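PaaX domain-containing protein, C-domain protein (Mycobacterium tuberculosis, PDB 3KFW) is of unknown function but, as a member of the PaaX family with a helix-turn-helix-type N-terminal domain, probably acts as a DNA-binding transcriptional repressor. Local coordinates at residues R184-L195 / L215-A225. Residues are numbered along the deposited sequence; the frame is centred on the assembly and turned at random. Where two conformers were deposited one is given.
Sequences RFVVAAAMVRHL and LRAAYHDFATA
Ala-188 and Phe-222 meet where helix 184-195 crosses helix 215-225 in the helical PaaX C-terminal domain; their N-to-C directions lie 137° apart and the axes come within 9.8 Å. The aromatic contacts centre on a CH-pi interaction: Ala-188 CB sits over one face of the Phe-222 ring, 3.9 Å from its centroid. A chi1 of 164° swings that ring away from its own backbone N and extends it toward helix 184-195, until Phe-222 CE1 is 3.6 Å from Phe-185 CA. Beside it, Val-192 presses CG2 on Tyr-219 CE2 at 3.5 Å.

Toward Leu-195 and Leu-215 the contacts are aliphatic. Selenomethionine Met-191 runs extended beyond CG, laying SE 3.7 Å from Ala-218 CB, while Leu-215 sets CD2 against Met-191. Its other methyl, CD1, meets an aromatic neighbour, the ring edge of His-194. That imidazole is anchored elsewhere, stacking on Trp-164 and donating a hydrogen bond from NE2 to Trp-164 O.

The arginines approach with their guanidinium ends, Arg-184 NH1 lying 4.0 Å from Ala-225 CB. Arg-216 is held by a salt bridge to Asp-198 and a hydrogen bond from NE to Met-77 O, and over the centre of its guanidinium lies the methyl Leu-195 CD2, 4.0 Å from Arg-216 NH2.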
loop_
_atom_site.group_PDB
_atom_site.type_symbol
_atom_site.label_atom_id
_atom_site.label_comp_id
_atom_site.label_asym_id
_atom_site.label_seq_id
_atom_site.Cartn_x
_atom_site.Cartn_y
_atom_site.Cartn_z
ATOM N N ARG A 184 -35.322 -19.143 19.377
ATOM C CA ARG A 184 -34.028 -19.815 19.661
ATOM C C ARG A 184 -33.290 -20.186 18.357
ATOM O O ARG A 184 -32.070 -20.032 18.227
ATOM C CB ARG A 184 -34.217 -21.057 20.555
ATOM C CG ARG A 184 -34.249 -20.770 22.069
ATOM C CD ARG A 184 -34.318 -22.076 22.929
ATOM N NE ARG A 184 -33.010 -22.655 23.367
ATOM C CZ ARG A 184 -32.848 -23.887 23.913
ATOM N NH1 ARG A 184 -33.886 -24.717 24.092
ATOM N NH2 ARG A 184 -31.644 -24.317 24.283
ATOM N N PHE A 185 -34.039 -20.666 17.382
ATOM C CA PHE A 185 -33.452 -21.034 16.113
ATOM C C PHE A 185 -32.744 -19.815 15.487
ATOM O O PHE A 185 -31.555 -19.885 15.158
ATOM C CB PHE A 185 -34.523 -21.612 15.181
ATOM C CG PHE A 185 -34.055 -21.798 13.792
ATOM C CD1 PHE A 185 -33.729 -23.061 13.325
ATOM C CD2 PHE A 185 -33.915 -20.703 12.942
ATOM C CE1 PHE A 185 -33.279 -23.253 12.026
ATOM C CE2 PHE A 185 -33.450 -20.865 11.647
ATOM C CZ PHE A 185 -33.140 -22.172 11.184
ATOM N N VAL A 186 -33.461 -18.699 15.336
ATOM C CA VAL A 186 -32.871 -17.487 14.736
ATOM C C VAL A 186 -31.634 -16.999 15.499
ATOM O O VAL A 186 -30.634 -16.594 14.890
ATOM C CB VAL A 186 -33.913 -16.331 14.601
ATOM C CG1 VAL A 186 -33.241 -15.046 14.131
ATOM C CG2 VAL A 186 -35.069 -16.758 13.676
ATOM N N VAL A 187 -31.690 -17.032 16.822
ATOM C CA VAL A 187 -30.512 -16.675 17.606
ATOM C C VAL A 187 -29.313 -17.632 17.411
ATOM O O VAL A 187 -28.172 -17.187 17.272
ATOM C CB VAL A 187 -30.838 -16.586 19.083
ATOM C CG1 VAL A 187 -29.579 -16.393 19.821
ATOM C CG2 VAL A 187 -31.817 -15.419 19.329
ATOM N N ALA A 188 -29.561 -18.932 17.387
ATOM C CA ALA A 188 -28.511 -19.890 17.049
ATOM C C ALA A 188 -27.824 -19.655 15.690
ATOM O O ALA A 188 -26.578 -19.700 15.621
ATOM C CB ALA A 188 -29.070 -21.290 17.097
ATOM N N ALA A 189 -28.603 -19.465 14.611
ATOM C CA ALA A 189 -28.024 -19.089 13.315
ATOM C C ALA A 189 -27.196 -17.787 13.450
ATOM O O ALA A 189 -26.148 -17.657 12.819
ATOM C CB ALA A 189 -29.104 -18.965 12.193
ATOM N N ALA A 190 -27.605 -16.841 14.284
ATOM C CA ALA A 190 -26.737 -15.644 14.479
ATOM C C ALA A 190 -25.406 -16.016 15.127
ATOM O O ALA A 190 -24.342 -15.453 14.776
ATOM C CB ALA A 190 -27.445 -14.535 15.285
HETATM N N MSE A 191 -25.466 -16.951 16.079
HETATM C CA MSE A 191 -24.296 -17.343 16.860
HETATM C C MSE A 191 -23.318 -18.112 16.019
HETATM O O MSE A 191 -22.103 -17.993 16.213
HETATM C CB MSE A 191 -24.684 -18.217 18.050
HETATM C CG MSE A 191 -25.122 -17.439 19.264
HETATM SE SE MSE A 191 -25.786 -18.662 20.664
HETATM C CE MSE A 191 -25.939 -17.223 21.944
ATOM N N VAL A 192 -23.846 -18.939 15.122
ATOM C CA VAL A 192 -23.018 -19.668 14.210
ATOM C C VAL A 192 -22.309 -18.662 13.339
ATOM O O VAL A 192 -21.104 -18.794 13.148
ATOM C CB VAL A 192 -23.811 -20.691 13.363
ATOM C CG1 VAL A 192 -23.017 -21.141 12.121
ATOM C CG2 VAL A 192 -24.125 -21.876 14.205
ATOM N N ARG A 193 -23.038 -17.674 12.808
ATOM C CA ARG A 193 -22.413 -16.620 11.957
ATOM C C ARG A 193 -21.375 -15.811 12.739
ATOM O O ARG A 193 -20.378 -15.380 12.196
ATOM C CB ARG A 193 -23.455 -15.688 11.304
ATOM C CG ARG A 193 -24.202 -16.381 10.153
ATOM C CD ARG A 193 -25.166 -15.433 9.430
ATOM N NE ARG A 193 -26.533 -15.477 9.987
ATOM C CZ ARG A 193 -27.065 -14.511 10.743
ATOM N NH1 ARG A 193 -26.343 -13.434 11.025
ATOM N NH2 ARG A 193 -28.317 -14.628 11.210
ATOM N N HIS A 194 -21.608 -15.638 14.028
ATOM C CA HIS A 194 -20.655 -14.945 14.824
ATOM C C HIS A 194 -19.388 -15.780 15.101
ATOM O O HIS A 194 -18.270 -15.253 15.021
ATOM C CB HIS A 194 -21.289 -14.448 16.113
ATOM C CG HIS A 194 -20.515 -13.355 16.763
ATOM N ND1 HIS A 194 -20.051 -12.263 16.063
ATOM C CD2 HIS A 194 -20.116 -13.181 18.042
ATOM C CE1 HIS A 194 -19.429 -11.441 16.891
ATOM N NE2 HIS A 194 -19.460 -11.974 18.099
ATOM N N LEU A 195 -19.538 -17.046 15.423
ATOM C CA LEU A 195 -18.359 -17.895 15.620
ATOM C C LEU A 195 -17.454 -18.023 14.377
ATOM O O LEU A 195 -16.222 -18.148 14.500
ATOM C CB LEU A 195 -18.770 -19.267 16.120
ATOM C CG LEU A 195 -19.437 -19.207 17.499
ATOM C CD1 LEU A 195 -20.239 -20.463 17.821
ATOM C CD2 LEU A 195 -18.401 -18.941 18.582
ATOM N N LEU A 215 -20.702 -18.873 23.875
ATOM C CA LEU A 215 -21.418 -18.963 22.585
ATOM C C LEU A 215 -21.460 -20.410 22.046
ATOM O O LEU A 215 -22.495 -20.867 21.624
ATOM C CB LEU A 215 -20.864 -17.971 21.562
ATOM C CG LEU A 215 -21.111 -16.452 21.746
ATOM C CD1 LEU A 215 -20.061 -15.625 21.021
ATOM C CD2 LEU A 215 -22.491 -16.019 21.296
ATOM N N ARG A 216 -20.349 -21.143 22.114
ATOM C CA ARG A 216 -20.326 -22.579 21.806
ATOM C C ARG A 216 -21.282 -23.438 22.660
ATOM O O ARG A 216 -22.002 -24.288 22.083
ATOM C CB ARG A 216 -18.894 -23.140 21.878
ATOM C CG ARG A 216 -18.081 -22.731 20.711
ATOM C CD ARG A 216 -16.604 -23.041 20.833
ATOM N NE ARG A 216 -15.979 -22.395 19.683
ATOM C CZ ARG A 216 -15.306 -21.238 19.743
ATOM N NH1 ARG A 216 -15.120 -20.662 20.931
ATOM N NH2 ARG A 216 -14.810 -20.680 18.619
ATOM N N ALA A 217 -21.294 -23.253 23.987
ATOM C CA ALA A 217 -22.231 -23.974 24.894
ATOM C C ALA A 217 -23.716 -23.749 24.536
ATOM O O ALA A 217 -24.516 -24.706 24.518
ATOM C CB ALA A 217 -21.972 -23.650 26.371
ATOM N N ALA A 218 -24.059 -22.505 24.203
ATOM C CA ALA A 218 -25.418 -22.134 23.880
ATOM C C ALA A 218 -25.806 -22.738 22.545
ATOM O O ALA A 218 -26.947 -23.182 22.370
ATOM C CB ALA A 218 -25.546 -20.643 23.825
ATOM N N TYR A 219 -24.868 -22.759 21.595
ATOM C CA TYR A 219 -25.142 -23.408 20.318
ATOM C C TYR A 219 -25.280 -24.899 20.518
ATOM O O TYR A 219 -26.221 -25.491 19.981
ATOM C CB TYR A 219 -24.090 -23.112 19.233
ATOM C CG TYR A 219 -24.321 -23.960 18.004
ATOM C CD1 TYR A 219 -23.565 -25.108 17.766
ATOM C CD2 TYR A 219 -25.345 -23.650 17.096
ATOM C CE1 TYR A 219 -23.813 -25.926 16.646
ATOM C CE2 TYR A 219 -25.594 -24.449 15.981
ATOM C CZ TYR A 219 -24.832 -25.580 15.768
ATOM O OH TYR A 219 -25.084 -26.356 14.659
ATOM N N HIS A 220 -24.366 -25.508 21.284
ATOM C CA HIS A 220 -24.440 -26.956 21.478
ATOM C C HIS A 220 -25.656 -27.362 22.307
ATOM O O HIS A 220 -26.187 -28.452 22.105
ATOM C CB HIS A 220 -23.116 -27.533 21.987
ATOM C CG HIS A 220 -22.004 -27.420 20.991
ATOM N ND1 HIS A 220 -20.932 -26.563 21.157
ATOM C CD2 HIS A 220 -21.826 -28.018 19.788
ATOM C CE1 HIS A 220 -20.130 -26.660 20.112
ATOM N NE2 HIS A 220 -20.653 -27.531 19.264
ATOM N N ASP A 221 -26.140 -26.462 23.180
ATOM C CA ASP A 221 -27.424 -26.692 23.903
ATOM C C ASP A 221 -28.639 -26.688 22.976
ATOM O O ASP A 221 -29.558 -27.517 23.103
ATOM C CB ASP A 221 -27.641 -25.695 25.048
ATOM C CG ASP A 221 -26.787 -26.020 26.255
ATOM O OD1 ASP A 221 -26.244 -27.139 26.295
ATOM O OD2 ASP A 221 -26.623 -25.171 27.164
ATOM N N PHE A 222 -28.642 -25.740 22.045
ATOM C CA PHE A 222 -29.683 -25.706 21.059
ATOM C C PHE A 222 -29.620 -26.936 20.125
ATOM O O PHE A 222 -30.627 -27.538 19.903
ATOM C CB PHE A 222 -29.696 -24.390 20.311
ATOM C CG PHE A 222 -30.491 -24.425 19.022
ATOM C CD1 PHE A 222 -31.860 -24.127 19.023
ATOM C CD2 PHE A 222 -29.848 -24.741 17.791
ATOM C CE1 PHE A 222 -32.576 -24.122 17.843
ATOM C CE2 PHE A 222 -30.554 -24.774 16.571
ATOM C CZ PHE A 222 -31.931 -24.459 16.597
ATOM N N ALA A 223 -28.448 -27.308 19.613
ATOM C CA ALA A 223 -28.298 -28.553 18.822
ATOM C C ALA A 223 -28.784 -29.813 19.582
ATOM O O ALA A 223 -29.419 -30.686 18.989
ATOM C CB ALA A 223 -26.853 -28.751 18.334
ATOM N N THR A 224 -28.515 -29.872 20.884
ATOM C CA THR A 224 -28.970 -30.960 21.738
ATOM C C THR A 224 -30.496 -30.990 21.877
ATOM O O THR A 224 -31.100 -32.064 21.717
ATOM C CB THR A 224 -28.285 -30.918 23.142
ATOM O OG1 THR A 224 -26.878 -30.852 22.958
ATOM C CG2 THR A 224 -28.591 -32.162 23.947
ATOM N N ALA A 225 -31.118 -29.845 22.174
ATOM C CA ALA A 225 -32.595 -29.762 22.250
ATOM C C ALA A 225 -33.253 -30.167 20.938
ATOM O O ALA A 225 -34.316 -30.807 20.938
ATOM C CB ALA A 225 -33.062 -28.358 22.664
#